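Local atomic coordinates of chaperone CupB2 (Pseudomonas aeruginosa, PDB entry 3Q48), a protein that probably serves as a periplasmic chaperone of fimbrial biogenesis, assisting the folding of pilus subunits, and is built on immunoglobulin-like folds. Residues A[69-73]-A[74-78]; A[144-147]-A[148-151]. All coordinates share one frame; numbering follows the deposited sequence.

Interaction 1 (A[69-73]-A[74-78]); sequences QDVPP and EELQV
With its methyl CG2 set between the backbone N and the carbonyl carbon (chi1 -84°), V71 meets L76, whose CG lies beside its own N (chi1 -57°). In L76, chi2 of -170° sends CD1 on as the extended branch and leaves CD2 as the methyl that meets V71 CG2, 3.7 Å away, the two side chains crossing at about a right angle. E75, also with CG beside its N, runs obliquely past P72, its carboxylate beside CB and CG of the ring and E75 OE1 3.9 Å from P72 CG, a van der Waals approach. The backbone itself closes through three successive bonds: E75 N donates to P72 O (3.1 Å), L76 N to P73 O (3.0 Å) and Q77 N to E74 O (3.3 Å). P73 O is gripped a second time by a water, which donates to it at 2.8 Å and accepts from V78 N, bridging to the chain that leaves the turn. P73 also touches W63 on strand 58-65, and L76 rests on D65, D66 and R68. The i to i+3 bonds, opened by two prolines, are those of a short 3-10 helix, 73-76, in the loop joining strands 58-65 and 80-89 of the PapD-like N-terminal domain.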
ATOM      1  N   GLN A  69     -13.821  -6.271   2.537  1.00 40.66           N
ATOM      2  CA  GLN A  69     -14.579  -4.999   2.471  1.00 41.25           C
ATOM      3  C   GLN A  69     -16.054  -5.271   2.453  1.00 43.07           C
ATOM      4  O   GLN A  69     -16.875  -4.373   2.224  1.00 43.67           O
ATOM      5  CB  GLN A  69     -14.310  -4.283   1.166  1.00 40.26           C
ATOM      6  CG  GLN A  69     -12.874  -4.206   0.776  1.00 40.57           C
ATOM      7  CD  GLN A  69     -12.734  -3.273  -0.360  1.00 40.34           C
ATOM      8  OE1 GLN A  69     -13.439  -2.257  -0.401  1.00 44.63           O
ATOM      9  NE2 GLN A  69     -11.863  -3.592  -1.311  1.00 35.77           N
ATOM     10  N   ASP A  70     -16.399  -6.527   2.649  1.00 44.70           N
ATOM     11  CA  ASP A  70     -17.726  -6.961   2.341  1.00 46.47           C
ATOM     12  C   ASP A  70     -18.430  -7.386   3.635  1.00 46.60           C
ATOM     13  O   ASP A  70     -19.439  -8.097   3.581  1.00 48.39           O
ATOM     14  CB  ASP A  70     -17.629  -8.102   1.350  1.00 47.66           C
ATOM     15  CG  ASP A  70     -17.197  -9.381   2.012  1.00 51.84           C
ATOM     16  OD1 ASP A  70     -18.092 -10.037   2.595  1.00 58.41           O
ATOM     17  OD2 ASP A  70     -15.987  -9.730   1.975  1.00 54.03           O
ATOM     18  N   VAL A  71     -17.893  -6.947   4.780  1.00 44.27           N
ATOM     19  CA  VAL A  71     -18.447  -7.258   6.090  1.00 43.57           C
ATOM     20  C   VAL A  71     -18.229  -6.110   7.063  1.00 42.32           C
ATOM     21  O   VAL A  71     -17.258  -5.381   6.954  1.00 39.73           O
ATOM     22  CB  VAL A  71     -17.834  -8.534   6.669  1.00 44.07           C
ATOM     23  CG1 VAL A  71     -18.568  -9.769   6.130  1.00 45.72           C
ATOM     24  CG2 VAL A  71     -16.372  -8.610   6.306  1.00 43.39           C
ATOM     25  N   PRO A  72     -19.157  -5.939   8.016  1.00 43.15           N
ATOM     26  CA  PRO A  72     -19.009  -4.891   9.023  1.00 42.74           C
ATOM     27  C   PRO A  72     -17.644  -4.964   9.679  1.00 42.67           C
ATOM     28  O   PRO A  72     -17.300  -5.980  10.262  1.00 43.04           O
ATOM     29  CB  PRO A  72     -20.086  -5.218  10.047  1.00 43.50           C
ATOM     30  CG  PRO A  72     -21.128  -5.945   9.277  1.00 45.23           C
ATOM     31  CD  PRO A  72     -20.375  -6.748   8.220  1.00 44.47           C
ATOM     32  N   PRO A  73     -16.872  -3.873   9.596  1.00 42.65           N
ATOM     33  CA  PRO A  73     -15.470  -3.875  10.027  1.00 42.70           C
ATOM     34  C   PRO A  73     -15.232  -4.419  11.448  1.00 44.47           C
ATOM     35  O   PRO A  73     -14.247  -5.137  11.655  1.00 44.21           O
ATOM     36  CB  PRO A  73     -15.057  -2.393   9.927  1.00 41.43           C
ATOM     37  CG  PRO A  73     -16.309  -1.623   9.795  1.00 41.43           C
ATOM     38  CD  PRO A  73     -17.294  -2.543   9.119  1.00 41.76           C
ATOM     39  N   GLU A  74     -16.130  -4.106  12.388  1.00 46.18           N
ATOM     40  CA  GLU A  74     -15.976  -4.490  13.794  1.00 49.37           C
ATOM     41  C   GLU A  74     -15.741  -5.992  13.994  1.00 50.69           C
ATOM     42  O   GLU A  74     -14.989  -6.410  14.877  1.00 51.22           O
ATOM     43  CB  GLU A  74     -17.198  -4.060  14.613  1.00 50.95           C
ATOM     44  CG  GLU A  74     -17.481  -2.555  14.590  1.00 54.41           C
ATOM     45  CD  GLU A  74     -16.723  -1.765  15.662  1.00 60.27           C
ATOM     46  OE1 GLU A  74     -15.470  -1.614  15.548  1.00 60.76           O
ATOM     47  OE2 GLU A  74     -17.406  -1.269  16.607  1.00 64.00           O
ATOM     48  N   GLU A  75     -16.366  -6.782  13.136  1.00 51.62           N
ATOM     49  CA  GLU A  75     -16.371  -8.226  13.251  1.00 53.54           C
ATOM     50  C   GLU A  75     -15.078  -8.899  12.758  1.00 52.64           C
ATOM     51  O   GLU A  75     -14.898 -10.116  12.886  1.00 54.01           O
ATOM     52  CB  GLU A  75     -17.656  -8.762  12.571  1.00 55.08           C
ATOM     53  CG  GLU A  75     -18.943  -8.434  13.457  1.00 58.73           C
ATOM     54  CD  GLU A  75     -20.289  -8.310  12.693  1.00 62.16           C
ATOM     55  OE1 GLU A  75     -20.512  -9.020  11.662  1.00 62.97           O
ATOM     56  OE2 GLU A  75     -21.134  -7.498  13.164  1.00 61.87           O
ATOM     57  N   LEU A  76     -14.177  -8.097  12.199  1.00 51.06           N
ATOM     58  CA  LEU A  76     -12.860  -8.577  11.761  1.00 49.63           C
ATOM     59  C   LEU A  76     -11.838  -8.527  12.906  1.00 49.66           C
ATOM     60  O   LEU A  76     -10.796  -9.169  12.829  1.00 49.56           O
ATOM     61  CB  LEU A  76     -12.353  -7.747  10.580  1.00 47.83           C
ATOM     62  CG  LEU A  76     -13.192  -7.651   9.306  1.00 47.35           C
ATOM     63  CD1 LEU A  76     -12.378  -7.007   8.229  1.00 44.84           C
ATOM     64  CD2 LEU A  76     -13.672  -9.031   8.858  1.00 49.92           C
ATOM     65  N   GLN A  77     -12.144  -7.745  13.950  1.00 49.96           N
ATOM     66  CA  GLN A  77     -11.291  -7.578  15.117  1.00 50.14           C
ATOM     67  C   GLN A  77      -9.837  -7.334  14.710  1.00 47.81           C
ATOM     68  O   GLN A  77      -8.940  -7.988  15.219  1.00 49.39           O
ATOM     69  CB  GLN A  77     -11.411  -8.793  16.046  1.00 52.41           C
ATOM     70  CG  GLN A  77     -12.830  -9.008  16.643  1.00 58.84           C
ATOM     71  CD  GLN A  77     -12.926  -8.672  18.143  1.00 65.56           C
ATOM     72  OE1 GLN A  77     -13.639  -7.739  18.553  1.00 67.18           O
ATOM     73  NE2 GLN A  77     -12.216  -9.449  18.968  1.00 67.86           N
ATOM     74  N   VAL A  78      -9.607  -6.413  13.774  1.00 44.60           N
ATOM     75  CA  VAL A  78      -8.256  -6.021  13.423  1.00 41.16           C
ATOM     76  C   VAL A  78      -7.661  -5.276  14.608  1.00 40.27           C
ATOM     77  O   VAL A  78      -8.393  -4.552  15.309  1.00 39.65           O
ATOM     78  CB  VAL A  78      -8.198  -5.144  12.167  1.00 39.67           C
ATOM     79  CG1 VAL A  78      -8.900  -5.839  11.011  1.00 40.11           C
ATOM     80  CG2 VAL A  78      -8.758  -3.758  12.435  1.00 38.66           C
TER
HETATM   81  O   HOH W   1     -12.146  -5.017  13.475  1.00 29.62           O

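Interaction 2 (A[144-147]-A[148-151]); sequences FRPS and QLKS
The carbonyl oxygen of S147 is approached by K150 NZ and by a water. K150 NZ reaches it at 3.0 Å from above the carbonyl plane, after the lysine chain leaves the backbone away from the turn and folds back at its last torsion (chi4 -37°). The water lies 3.1 Å from S147 O and 2.7 Å from L149 O, within bonding reach of both, though it has more acceptors around it than protons to give. One residue earlier, P146 O takes the backbone N-H of L149 at 2.9 Å, the bond that closes the turn. On the apolar side, the P146 ring and the L149 side chain lie side by side and point the same way, with P146 CD 3.7 Å from L149 CD1. L149 CB also comes to 3.3 Å from P146 O, and the aliphatic part of R145 passes the same leucine, where R145 CD lies 3.8 Å from L149 O. Beyond this aliphatic part the R145 guanidinium is held by salt bridges to E111 and D235. Q148 bends at chi2 (-66°), and Q148 OE1 comes to 3.5 Å from P146 CB, while its NE2 donates to T108 O. L149 further packs on P182 and Y183, residues of the loop between strands 175-179 and 185-194. Spanning P146 to L149, the arrangement is a type I beta turn, which takes the chain out of strand 136-145 of the PapD-like N-terminal domain and on toward the C-terminal domain.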
ATOM      1  N   PHE A 144       2.123  -3.033   8.533  1.00 24.62           N
ATOM      2  CA  PHE A 144       2.693  -3.255   9.855  1.00 25.13           C
ATOM      3  C   PHE A 144       4.045  -3.886   9.645  1.00 26.03           C
ATOM      4  O   PHE A 144       4.138  -4.947   8.991  1.00 25.86           O
ATOM      5  CB  PHE A 144       1.870  -4.209  10.656  1.00 25.44           C
ATOM      6  CG  PHE A 144       2.395  -4.411  11.999  1.00 25.71           C
ATOM      7  CD1 PHE A 144       2.165  -3.443  12.990  1.00 26.12           C
ATOM      8  CD2 PHE A 144       3.154  -5.545  12.292  1.00 26.75           C
ATOM      9  CE1 PHE A 144       2.652  -3.615  14.312  1.00 28.48           C
ATOM     10  CE2 PHE A 144       3.692  -5.735  13.622  1.00 30.89           C
ATOM     11  CZ  PHE A 144       3.436  -4.760  14.629  1.00 29.55           C
ATOM     12  N   ARG A 145       5.076  -3.232  10.199  1.00 26.13           N
ATOM     13  CA  ARG A 145       6.447  -3.616   9.962  1.00 27.10           C
ATOM     14  C   ARG A 145       7.228  -3.956  11.261  1.00 28.71           C
ATOM     15  O   ARG A 145       7.580  -3.046  12.051  1.00 29.22           O
ATOM     16  CB  ARG A 145       7.147  -2.541   9.153  1.00 26.23           C
ATOM     17  CG  ARG A 145       8.529  -2.913   8.718  1.00 26.57           C
ATOM     18  CD  ARG A 145       9.105  -1.774   7.917  1.00 28.13           C
ATOM     19  NE  ARG A 145       8.421  -1.622   6.629  1.00 26.77           N
ATOM     20  CZ  ARG A 145       8.520  -0.540   5.850  1.00 23.86           C
ATOM     21  NH1 ARG A 145       9.275   0.504   6.244  1.00 19.45           N
ATOM     22  NH2 ARG A 145       7.884  -0.519   4.672  1.00 19.54           N
ATOM     23  N   PRO A 146       7.487  -5.259  11.486  1.00 29.38           N
ATOM     24  CA  PRO A 146       8.320  -5.624  12.637  1.00 31.26           C
ATOM     25  C   PRO A 146       9.691  -4.889  12.618  1.00 33.13           C
ATOM     26  O   PRO A 146      10.319  -4.682  11.518  1.00 32.64           O
ATOM     27  CB  PRO A 146       8.510  -7.155  12.495  1.00 31.14           C
ATOM     28  CG  PRO A 146       7.279  -7.631  11.745  1.00 31.87           C
ATOM     29  CD  PRO A 146       6.940  -6.433  10.766  1.00 29.40           C
ATOM     30  N   SER A 147      10.159  -4.535  13.827  1.00 34.81           N
ATOM     31  CA  SER A 147      11.371  -3.738  14.044  1.00 36.15           C
ATOM     32  C   SER A 147      12.607  -4.236  13.350  1.00 37.95           C
ATOM     33  O   SER A 147      13.358  -3.460  12.760  1.00 39.07           O
ATOM     34  CB  SER A 147      11.643  -3.635  15.528  1.00 36.74           C
ATOM     35  OG  SER A 147      10.471  -3.137  16.120  1.00 35.68           O
ATOM     36  N   GLN A 148      12.826  -5.538  13.394  1.00 40.04           N
ATOM     37  CA  GLN A 148      14.032  -6.069  12.786  1.00 41.61           C
ATOM     38  C   GLN A 148      14.046  -6.013  11.244  1.00 39.88           C
ATOM     39  O   GLN A 148      15.023  -6.446  10.645  1.00 41.26           O
ATOM     40  CB  GLN A 148      14.425  -7.438  13.411  1.00 43.84           C
ATOM     41  CG  GLN A 148      13.981  -8.726  12.703  1.00 47.05           C
ATOM     42  CD  GLN A 148      12.483  -8.962  12.683  1.00 51.36           C
ATOM     43  OE1 GLN A 148      11.705  -8.346  13.423  1.00 52.99           O
ATOM     44  NE2 GLN A 148      12.069  -9.872  11.812  1.00 55.15           N
ATOM     45  N   LEU A 149      12.996  -5.471  10.616  1.00 37.80           N
ATOM     46  CA  LEU A 149      12.953  -5.305   9.142  1.00 36.35           C
ATOM     47  C   LEU A 149      13.434  -3.922   8.679  1.00 35.93           C
ATOM     48  O   LEU A 149      12.667  -2.966   8.599  1.00 35.05           O
ATOM     49  CB  LEU A 149      11.558  -5.658   8.570  1.00 35.19           C
ATOM     50  CG  LEU A 149      11.072  -7.108   8.873  1.00 34.71           C
ATOM     51  CD1 LEU A 149       9.608  -7.391   8.466  1.00 27.92           C
ATOM     52  CD2 LEU A 149      12.054  -8.071   8.226  1.00 30.72           C
ATOM     53  N   LYS A 150      14.718  -3.828   8.370  1.00 36.93           N
ATOM     54  CA  LYS A 150      15.376  -2.528   8.179  1.00 37.18           C
ATOM     55  C   LYS A 150      15.785  -2.300   6.734  1.00 36.73           C
ATOM     56  O   LYS A 150      16.346  -1.264   6.392  1.00 36.16           O
ATOM     57  CB  LYS A 150      16.598  -2.419   9.095  1.00 38.30           C
ATOM     58  CG  LYS A 150      16.233  -2.273  10.559  1.00 39.96           C
ATOM     59  CD  LYS A 150      17.469  -1.955  11.374  1.00 43.01           C
ATOM     60  CE  LYS A 150      17.301  -2.314  12.856  1.00 48.21           C
ATOM     61  NZ  LYS A 150      15.897  -2.053  13.410  1.00 48.60           N
ATOM     62  N   SER A 151      15.476  -3.270   5.882  1.00 36.70           N
ATOM     63  CA  SER A 151      15.986  -3.282   4.516  1.00 36.47           C
ATOM     64  C   SER A 151      14.893  -3.180   3.454  1.00 35.08           C
ATOM     65  O   SER A 151      15.092  -3.613   2.304  1.00 36.15           O
ATOM     66  CB  SER A 151      16.820  -4.552   4.274  1.00 37.20           C
ATOM     67  OG  SER A 151      17.733  -4.781   5.348  1.00 40.57           O
TER
HETATM   68  O   HOH W   2      11.994  -1.473  10.738  1.00 24.34           O

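Both are local contacts of the PapD-like N-terminal region, one a short 3-10 helix and the other a type I beta turn, formed in series along the chain; their centres lie 26 Å apart and their nearest atoms about 10 Å apart, without touching. Interaction 1 shapes the loop between strands 58-65 and 80-89, whereas interaction 2 follows the end of strand 136-145. The large mixed sheet relates them: strands 58-65, 80-89 and 136-145 all belong to it, and Q69, at the start of the 69-78 segment, touches R137 and R139 of strand 136-145. Of the two, 144-151 is the one facing the other domain, through D235, P182 and Y183.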